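Local coordinates for surface layer protein (Geobacillus stearothermophilus, PDB 4UJ7) that is a self-assembling, calcium-binding surface layer protein that probably builds the bacterial cell's outer lattice, represented here by its domains 5 and 6, at residues A33-T38 and Y75-N80; K196-V201 and T210-V215. All coordinates share one frame; numbering follows the deposited sequence.

Interaction 1 of 2, residues A33-T38 and Y75-N80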
loop_
_atom_site.group_PDB
_atom_site.type_symbol
_atom_site.label_atom_id
_atom_site.label_comp_id
_atom_site.label_asym_id
_atom_site.label_seq_id
_atom_site.Cartn_x
_atom_site.Cartn_y
_atom_site.Cartn_z
ATOM N N ALA A 33 3.459 6.693 -6.233
ATOM C CA ALA A 33 3.946 5.589 -5.401
ATOM C C ALA A 33 3.511 5.823 -3.954
ATOM O O ALA A 33 3.251 6.960 -3.549
ATOM C CB ALA A 33 5.463 5.481 -5.514
ATOM N N THR A 34 3.393 4.756 -3.175
ATOM C CA THR A 34 3.000 4.906 -1.770
ATOM C C THR A 34 4.026 4.292 -0.836
ATOM O O THR A 34 4.813 3.412 -1.235
ATOM C CB THR A 34 1.609 4.305 -1.449
ATOM O OG1 THR A 34 1.666 2.871 -1.489
ATOM C CG2 THR A 34 0.553 4.775 -2.459
ATOM N N PHE A 35 4.023 4.765 0.406
ATOM C CA PHE A 35 4.752 4.106 1.485
ATOM C C PHE A 35 4.027 4.313 2.803
ATOM O O PHE A 35 3.117 5.141 2.888
ATOM C CB PHE A 35 6.231 4.545 1.543
ATOM C CG PHE A 35 6.448 6.002 1.894
ATOM C CD1 PHE A 35 6.566 6.404 3.220
ATOM C CD2 PHE A 35 6.594 6.960 0.895
ATOM C CE1 PHE A 35 6.799 7.732 3.550
ATOM C CE2 PHE A 35 6.821 8.305 1.221
ATOM C CZ PHE A 35 6.922 8.689 2.552
ATOM N N LYS A 36 4.417 3.563 3.824
ATOM C CA LYS A 36 3.732 3.582 5.101
ATOM C C LYS A 36 4.537 4.198 6.207
ATOM O O LYS A 36 5.746 3.990 6.294
ATOM C CB LYS A 36 3.309 2.179 5.505
ATOM C CG LYS A 36 2.116 1.697 4.694
ATOM C CD LYS A 36 1.792 0.259 5.028
ATOM C CE LYS A 36 0.519 -0.152 4.312
ATOM N NZ LYS A 36 0.365 -1.622 4.433
ATOM N N VAL A 37 3.835 4.959 7.029
ATOM C CA VAL A 37 4.396 5.570 8.228
ATOM C C VAL A 37 3.758 4.895 9.431
ATOM O O VAL A 37 2.544 4.666 9.451
ATOM C CB VAL A 37 4.066 7.087 8.252
ATOM C CG1 VAL A 37 4.181 7.665 9.661
ATOM C CG2 VAL A 37 4.950 7.807 7.257
ATOM N N THR A 38 4.576 4.593 10.439
ATOM C CA THR A 38 4.060 4.123 11.733
ATOM C C THR A 38 4.736 4.888 12.868
ATOM O O THR A 38 5.951 4.854 13.010
ATOM C CB THR A 38 4.249 2.609 11.970
ATOM O OG1 THR A 38 3.778 1.857 10.845
ATOM C CG2 THR A 38 3.455 2.166 13.200
ATOM N N TYR A 75 -0.171 5.624 8.893
ATOM C CA TYR A 75 -0.659 6.394 7.742
ATOM C C TYR A 75 0.003 5.922 6.460
ATOM O O TYR A 75 1.147 5.428 6.465
ATOM C CB TYR A 75 -0.304 7.874 7.897
ATOM C CG TYR A 75 -0.911 8.535 9.111
ATOM C CD1 TYR A 75 -2.215 9.050 9.080
ATOM C CD2 TYR A 75 -0.164 8.668 10.304
ATOM C CE1 TYR A 75 -2.772 9.645 10.206
ATOM C CE2 TYR A 75 -0.727 9.255 11.441
ATOM C CZ TYR A 75 -2.020 9.765 11.372
ATOM O OH TYR A 75 -2.563 10.353 12.479
ATOM N N THR A 76 -0.694 6.102 5.342
ATOM C CA THR A 76 -0.125 5.894 4.025
ATOM C C THR A 76 0.182 7.228 3.377
ATOM O O THR A 76 -0.696 8.109 3.338
ATOM C CB THR A 76 -1.077 5.087 3.135
ATOM O OG1 THR A 76 -1.193 3.772 3.685
ATOM C CG2 THR A 76 -0.523 4.971 1.726
ATOM N N VAL A 77 1.408 7.393 2.920
ATOM C CA VAL A 77 1.841 8.611 2.210
ATOM C C VAL A 77 1.860 8.306 0.718
ATOM O O VAL A 77 2.390 7.273 0.279
ATOM C CB VAL A 77 3.239 9.075 2.685
ATOM C CG1 VAL A 77 3.729 10.255 1.855
ATOM C CG2 VAL A 77 3.232 9.400 4.170
ATOM N N THR A 78 1.273 9.202 -0.078
ATOM C CA THR A 78 1.270 9.073 -1.545
ATOM C C THR A 78 2.122 10.156 -2.171
ATOM O O THR A 78 1.962 11.333 -1.847
ATOM C CB THR A 78 -0.167 9.165 -2.100
ATOM O OG1 THR A 78 -0.906 8.051 -1.604
ATOM C CG2 THR A 78 -0.170 9.138 -3.635
ATOM N N VAL A 79 3.037 9.763 -3.058
ATOM C CA VAL A 79 3.906 10.693 -3.770
ATOM C C VAL A 79 3.573 10.671 -5.265
ATOM O O VAL A 79 3.529 9.612 -5.889
ATOM C CB VAL A 79 5.416 10.365 -3.538
ATOM C CG1 VAL A 79 6.325 11.296 -4.343
ATOM C CG2 VAL A 79 5.766 10.366 -2.046
ATOM N N ASN A 80 3.321 11.855 -5.835
ATOM C CA ASN A 80 2.998 12.008 -7.250
ATOM C C ASN A 80 4.187 12.581 -8.001
ATOM O O ASN A 80 4.668 13.671 -7.666
ATOM C CB ASN A 80 1.781 12.937 -7.392
ATOM C CG ASN A 80 0.589 12.471 -6.555
ATOM O OD1 ASN A 80 -0.015 11.438 -6.849
ATOM N ND2 ASN A 80 0.241 13.237 -5.510
#
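Strands 33-38 and 75-80 run antiparallel, their N-to-C directions 150° apart and their axes 4.7 Å apart at closest approach. Three hydrogen-bonded pairs, Ala-33 with Val-79, Phe-35 with Val-77 and Val-37 with Tyr-75, each contribute two backbone bonds; in the last pair Val-37 N sits 2.8 Å from Tyr-75 O. CA-H...O contacts accompany these bonds at the non-hydrogen-bonded pairs, as where Thr-34 CA lies 3.2 Å from Val-77 O.

Two unlike faces result. On the buried one, Phe-35 has its CG placed between the backbone N and the carbonyl carbon (chi1 65°), which lays the ring beside its pair mate. Val-77 CB stands over one ring face, 3.9 Å from the centroid and 18° off the normal, a CH-pi contact displaced toward the rim. Of that valine's branches, CG1 approaches Phe-35 CZ to 3.6 Å, and CG2, beside the ring as well, also meets Val-37 CG2 at 3.9 Å. Val-79 CG2 comes instead to the ring edge, 4.0 Å from CE2 of Phe-35. With the ring of Phe-35 replaced by the methyl of an alanine, the side chains of Val-77 and Val-79 would probably lose the surface they pack on, leaving a gap toward Val-25 and Ile-91. The other face is polar: Thr-34 and Thr-78 lie side by side, CG2 of Thr-34 3.7 Å from OG1 of Thr-78, and the extended Lys-36 carries its amine away to the backbone O of Asp-119.

Within the bacterial Ig-like domain these are the two central strands of a four-stranded sheet, with 15-20 beside 32-41 and 61-65 beside 74-81. The apolar face packs on Ile-89 and Ile-91 of strand 85-93 and on Val-25 of strand 25-28, members of the opposing sheet of the sandwich.

Interaction 2 of 2, residues K196-V201 and T210-V215. With CA (calcium ion), chain D.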
loop_
_atom_site.group_PDB
_atom_site.type_symbol
_atom_site.label_atom_id
_atom_site.label_comp_id
_atom_site.label_asym_id
_atom_site.label_seq_id
_atom_site.Cartn_x
_atom_site.Cartn_y
_atom_site.Cartn_z
ATOM N N LYS A 196 -4.584 -18.807 5.391
ATOM C CA LYS A 196 -4.098 -18.181 4.174
ATOM C C LYS A 196 -4.868 -18.650 2.947
ATOM O O LYS A 196 -5.231 -19.838 2.823
ATOM C CB LYS A 196 -2.608 -18.528 3.970
ATOM C CG LYS A 196 -1.652 -18.043 5.066
ATOM C CD LYS A 196 -1.636 -16.523 5.126
ATOM C CE LYS A 196 -0.696 -15.964 6.189
ATOM N NZ LYS A 196 0.707 -15.900 5.701
ATOM N N GLU A 197 -5.086 -17.722 2.014
ATOM C CA GLU A 197 -5.633 -18.046 0.704
ATOM C C GLU A 197 -4.738 -17.458 -0.378
ATOM O O GLU A 197 -4.487 -16.251 -0.385
ATOM C CB GLU A 197 -7.073 -17.516 0.584
ATOM C CG GLU A 197 -7.792 -17.882 -0.718
ATOM C CD GLU A 197 -8.305 -19.306 -0.780
ATOM O OE1 GLU A 197 -7.906 -20.159 0.046
ATOM O OE2 GLU A 197 -9.149 -19.574 -1.663
ATOM N N THR A 198 -4.243 -18.304 -1.275
ATOM C CA THR A 198 -3.343 -17.882 -2.344
ATOM C C THR A 198 -4.110 -17.247 -3.503
ATOM O O THR A 198 -4.995 -17.878 -4.094
ATOM C CB THR A 198 -2.490 -19.076 -2.843
ATOM O OG1 THR A 198 -1.735 -19.577 -1.741
ATOM C CG2 THR A 198 -1.518 -18.637 -3.937
ATOM N N LEU A 199 -3.776 -15.999 -3.831
ATOM C CA LEU A 199 -4.304 -15.361 -5.034
ATOM C C LEU A 199 -3.280 -15.347 -6.141
ATOM O O LEU A 199 -2.124 -15.026 -5.916
ATOM C CB LEU A 199 -4.756 -13.928 -4.741
ATOM C CG LEU A 199 -5.723 -13.766 -3.571
ATOM C CD1 LEU A 199 -6.097 -12.296 -3.374
ATOM C CD2 LEU A 199 -6.978 -14.613 -3.781
ATOM N N THR A 200 -3.724 -15.672 -7.350
ATOM C CA THR A 200 -2.847 -15.707 -8.524
ATOM C C THR A 200 -3.106 -14.497 -9.399
ATOM O O THR A 200 -4.261 -14.192 -9.728
ATOM C CB THR A 200 -3.025 -17.026 -9.313
ATOM O OG1 THR A 200 -2.765 -18.119 -8.424
ATOM C CG2 THR A 200 -2.057 -17.109 -10.490
ATOM N N VAL A 201 -2.027 -13.810 -9.782
ATOM C CA VAL A 201 -2.127 -12.604 -10.587
ATOM C C VAL A 201 -1.661 -12.905 -12.013
ATOM O O VAL A 201 -0.521 -13.335 -12.213
ATOM C CB VAL A 201 -1.221 -11.496 -9.997
ATOM C CG1 VAL A 201 -1.357 -10.212 -10.789
ATOM C CG2 VAL A 201 -1.536 -11.256 -8.524
ATOM N N THR A 210 2.028 -14.583 -7.208
ATOM C CA THR A 210 0.970 -14.870 -6.242
ATOM C C THR A 210 1.101 -14.003 -5.005
ATOM O O THR A 210 2.180 -13.488 -4.706
ATOM C CB THR A 210 0.932 -16.355 -5.814
ATOM O OG1 THR A 210 2.148 -16.700 -5.129
ATOM C CG2 THR A 210 0.711 -17.266 -7.018
ATOM N N VAL A 211 -0.006 -13.833 -4.287
ATOM C CA VAL A 211 0.005 -13.168 -2.987
ATOM C C VAL A 211 -0.971 -13.902 -2.072
ATOM O O VAL A 211 -2.070 -14.275 -2.491
ATOM C CB VAL A 211 -0.326 -11.651 -3.101
ATOM C CG1 VAL A 211 -1.721 -11.414 -3.681
ATOM C CG2 VAL A 211 -0.138 -10.935 -1.763
ATOM N N ASP A 212 -0.557 -14.133 -0.832
ATOM C CA ASP A 212 -1.410 -14.794 0.139
ATOM C C ASP A 212 -2.142 -13.750 0.959
ATOM O O ASP A 212 -1.515 -12.892 1.583
ATOM C CB ASP A 212 -0.584 -15.695 1.060
ATOM C CG ASP A 212 -0.220 -17.024 0.417
ATOM O OD1 ASP A 212 -0.535 -17.257 -0.769
ATOM O OD2 ASP A 212 0.392 -17.854 1.120
ATOM N N VAL A 213 -3.469 -13.782 0.927
ATOM C CA VAL A 213 -4.265 -13.020 1.881
ATOM C C VAL A 213 -4.616 -13.902 3.074
ATOM O O VAL A 213 -4.521 -15.123 2.987
ATOM C CB VAL A 213 -5.527 -12.395 1.245
ATOM C CG1 VAL A 213 -5.109 -11.422 0.145
ATOM C CG2 VAL A 213 -6.485 -13.466 0.699
ATOM N N GLU A 214 -4.968 -13.288 4.199
ATOM C CA GLU A 214 -5.256 -14.051 5.412
ATOM C C GLU A 214 -6.623 -13.692 5.970
ATOM O O GLU A 214 -6.924 -12.511 6.180
ATOM C CB GLU A 214 -4.181 -13.794 6.481
ATOM C CG GLU A 214 -4.275 -14.727 7.689
ATOM C CD GLU A 214 -3.270 -14.410 8.787
ATOM O OE1 GLU A 214 -2.419 -13.511 8.600
ATOM O OE2 GLU A 214 -3.338 -15.064 9.858
ATOM N N VAL A 215 -7.442 -14.710 6.215
ATOM C CA VAL A 215 -8.668 -14.518 6.971
ATOM C C VAL A 215 -8.358 -14.815 8.436
ATOM O O VAL A 215 -7.778 -15.858 8.758
ATOM C CB VAL A 215 -9.834 -15.381 6.422
ATOM C CG1 VAL A 215 -11.023 -15.371 7.368
ATOM C CG2 VAL A 215 -10.263 -14.834 5.071
HETATM CA CA CA D . -10.044 -21.561 -0.424
HETATM O O HOH W 1 2.053 -16.704 3.494
HETATM O O HOH W 2 1.042 -13.752 3.640
HETATM O O HOH W 3 -11.748 -20.948 -2.025
#
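The carboxylate of Asp-212 is met on one face by Thr-198, whose hydroxyl OG1 donates to OD1 over 2.8 Å from a position 36° out of the carboxylate plane. Water 1 is held by the other oxygen, donating to Asp-212 OD2 at 3.1 Å, and accepts from Lys-196 NZ at 2.7 Å. The amine and OD2 are themselves 5.0 Å apart, so this charged pair is joined through water rather than by a direct salt bridge. The lysine aliphatic chain passes obliquely across Glu-214, whose OE1 is engaged in a salt bridge with Lys-122.

A second carboxylate, that of Glu-197, leaves the opposite face of the sheet and grips a calcium ion with both oxygens, OE1 at 2.6 Å and OE2 at 2.5 Å. With CG anti to the backbone N and the chain bent at chi2 (77°), the group is carried away from strand 210-215 to the metal. Water 3, at 2.4 Å from the calcium, joins Glu-162, Asp-165, Asn-167 and Val-169 in completing the shell, and this bidentate binding fixes the rotation of the carboxylate.

Beside Glu-197 the same face is apolar: Leu-199 crosses Val-213 at about a right angle, CD1 3.8 Å from CG1 of the valine. Behind these side chains the strands run antiparallel at 149°, and Glu-197 with Val-213 and Leu-199 with Val-211 form hydrogen-bonded pairs with two backbone bonds apiece.

The segments belong to the beta hairpin 195-203/206-216 of the second Ig-like domain. Strand 158-160 continues the sheet beside 195-203, while 122-124 lies parallel to 206-216. Leu-199, Val-211 and Val-213 face Leu-138 and Val-136 of strand 135-144, so the hairpin packs against the facing sheet of the sandwich, while Glu-197 ties it to the calcium-binding residues Glu-162 to Val-169.

Interactions 1 and 2 are antiparallel strand pairs in successive Ig-like domains, in series along the chain. Their centres lie 23 Å apart and their nearest atoms about 11 Å, so no direct touch couples them. Both nevertheless reach toward one calcium site, formed by Asp-119, Asp-120, Lys-122, Asn-133 and Asp-135: from 33-38, Lys-36 binds the backbone O of Asp-119, and from 210-215, Glu-214 pairs with Lys-122. The bond from Lys-36 thus reaches from the first domain to a calcium-binding region of the second, consistent with a metal-organised contact between them. Only 196-201/210-215 supplies a calcium ligand itself, Glu-197, to a different site, whereas the side chain of Lys-36 remains about 9 Å from a bound calcium.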